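PspGI restriction endonuclease (Pyrococcus sp. GI-H, PDB 3BM3) probably cleaves DNA at a specific site as a type II restriction endonuclease, and is captured here bound to its substrate DNA. Local coordinates at residues P151-L156 with E184-W188. The protein carries 2 engineered substitutions. Residues are numbered along the deposited sequence; the frame is centred on the assembly and turned at random.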
loop_
_atom_site.group_PDB
_atom_site.type_symbol
_atom_site.label_atom_id
_atom_site.label_comp_id
_atom_site.label_asym_id
_atom_site.label_seq_id
_atom_site.Cartn_x
_atom_site.Cartn_y
_atom_site.Cartn_z
ATOM N N PRO C 151 11.770 24.693 -2.115
ATOM C CA PRO C 151 11.748 23.264 -1.776
ATOM C C PRO C 151 12.973 22.748 -1.059
ATOM O O PRO C 151 12.857 21.865 -0.217
ATOM C CB PRO C 151 11.594 22.591 -3.153
ATOM C CG PRO C 151 10.809 23.539 -3.931
ATOM C CD PRO C 151 11.383 24.894 -3.529
ATOM N N SER C 152 14.152 23.323 -1.334
ATOM C CA SER C 152 15.372 22.856 -0.684
ATOM C C SER C 152 15.437 23.193 0.800
ATOM O O SER C 152 16.264 22.639 1.503
ATOM C CB SER C 152 16.619 23.404 -1.379
ATOM O OG SER C 152 16.703 24.794 -1.234
ATOM N N SER C 153 14.548 24.080 1.254
ATOM C CA SER C 153 14.585 24.653 2.592
ATOM C C SER C 153 13.631 23.954 3.543
ATOM O O SER C 153 13.584 24.274 4.715
ATOM C CB SER C 153 14.244 26.141 2.555
ATOM O OG SER C 153 12.867 26.360 2.248
ATOM N N ALA C 154 12.848 23.014 3.014
ATOM C CA ALA C 154 11.826 22.297 3.806
ATOM C C ALA C 154 12.106 20.805 3.738
ATOM O O ALA C 154 12.810 20.314 2.841
ATOM C CB ALA C 154 10.428 22.568 3.262
ATOM N N ILE C 155 11.521 20.097 4.696
ATOM C CA ILE C 155 11.625 18.652 4.750
ATOM C C ILE C 155 10.239 18.091 4.545
ATOM O O ILE C 155 9.306 18.511 5.214
ATOM C CB ILE C 155 12.168 18.140 6.080
ATOM C CG1 ILE C 155 13.379 18.940 6.537
ATOM C CG2 ILE C 155 12.474 16.631 5.979
ATOM C CD1 ILE C 155 13.803 18.605 7.996
ATOM N N LEU C 156 10.133 17.122 3.635
ATOM C CA LEU C 156 8.930 16.350 3.468
ATOM C C LEU C 156 9.197 15.027 4.165
ATOM O O LEU C 156 10.212 14.354 3.911
ATOM C CB LEU C 156 8.640 16.110 2.001
ATOM C CG LEU C 156 8.720 17.371 1.164
ATOM C CD1 LEU C 156 8.353 17.062 -0.254
ATOM C CD2 LEU C 156 7.804 18.431 1.771
ATOM N N GLU C 184 16.263 18.789 -5.614
ATOM C CA GLU C 184 16.734 19.467 -4.406
ATOM C C GLU C 184 15.737 19.385 -3.236
ATOM O O GLU C 184 15.986 19.920 -2.144
ATOM C CB GLU C 184 17.092 20.933 -4.728
ATOM C CG GLU C 184 15.977 21.977 -4.518
ATOM C CD GLU C 184 14.884 22.015 -5.583
ATOM O OE1 GLU C 184 14.825 21.138 -6.482
ATOM O OE2 GLU C 184 14.077 22.980 -5.506
ATOM N N ILE C 185 14.616 18.712 -3.448
ATOM C CA ILE C 185 13.728 18.473 -2.322
ATOM C C ILE C 185 14.424 17.563 -1.304
ATOM O O ILE C 185 15.404 16.872 -1.624
ATOM C CB ILE C 185 12.386 17.884 -2.744
ATOM C CG1 ILE C 185 12.517 16.429 -3.216
ATOM C CG2 ILE C 185 11.722 18.760 -3.788
ATOM C CD1 ILE C 185 11.134 15.774 -3.425
ATOM N N ASN C 186 13.916 17.610 -0.073
ATOM C CA ASN C 186 14.378 16.784 1.019
ATOM C C ASN C 186 13.204 15.900 1.398
ATOM O O ASN C 186 12.206 16.370 1.895
ATOM C CB ASN C 186 14.781 17.650 2.179
ATOM C CG ASN C 186 15.888 18.591 1.815
ATOM O OD1 ASN C 186 16.985 18.163 1.523
ATOM N ND2 ASN C 186 15.576 19.882 1.765
ATOM N N PHE C 187 13.347 14.621 1.127
ATOM C CA PHE C 187 12.240 13.698 1.316
ATOM C C PHE C 187 12.729 12.580 2.206
ATOM O O PHE C 187 13.652 11.842 1.820
ATOM C CB PHE C 187 11.804 13.140 -0.026
ATOM C CG PHE C 187 10.518 12.399 0.032
ATOM C CD1 PHE C 187 9.344 13.004 -0.346
ATOM C CD2 PHE C 187 10.485 11.085 0.474
ATOM C CE1 PHE C 187 8.143 12.322 -0.285
ATOM C CE2 PHE C 187 9.285 10.404 0.541
ATOM C CZ PHE C 187 8.136 11.013 0.149
ATOM N N TRP C 188 12.142 12.481 3.405
ATOM C CA TRP C 188 12.602 11.528 4.388
ATOM C C TRP C 188 11.484 10.544 4.659
ATOM O O TRP C 188 10.330 10.914 4.692
ATOM C CB TRP C 188 13.005 12.203 5.701
ATOM C CG TRP C 188 14.112 13.203 5.596
ATOM C CD1 TRP C 188 14.800 13.565 4.489
ATOM C CD2 TRP C 188 14.628 14.006 6.666
ATOM N NE1 TRP C 188 15.712 14.552 4.793
ATOM C CE2 TRP C 188 15.642 14.814 6.129
ATOM C CE3 TRP C 188 14.375 14.069 8.038
ATOM C CZ2 TRP C 188 16.369 15.702 6.916
ATOM C CZ3 TRP C 188 15.084 14.982 8.807
ATOM C CH2 TRP C 188 16.074 15.754 8.249
HETATM O O HOH W 1 11.831 19.450 0.349
#
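The side-chain nitrogen ND2 of N186 is gripped by two carbonyls. The bond from N186 ND2 to A154 O is 3.0 Å long and fairly straight. The bond to S152 O, 2.9 Å from ND2, is more bent, and ND2 stands above that carbonyl plane. Both acceptors lie close to the plane of the amide, which fixes its rotation. CG of N186 is anti to its own carbonyl carbon (chi1 -60°), which carries the amide to the 3-10 turn 151-153. One water accepts from N186 N and lies within hydrogen-bonding distance of P151 O and A154 O. Further on, two parallel strands pair: L156 N donates to N186 O (2.8 Å), and W188 N to L156 O (2.7 Å). I155 lays CG2 over one face of the W188 indole, 3.6 Å from the five-membered ring centroid, while CD1 reaches the six-membered ring. With an alanine at W188, the indole face under CG2 and CD1 of I155 would be gone, and a gap is likely to open beside these methyls. The strands belong to a beta-alpha-beta unit, consistent with a PDDEXK-type nuclease core. Helix 167-181 connects them and packs on L156, I185 and F187, while helix 249-259 touches I155, N186 and W188.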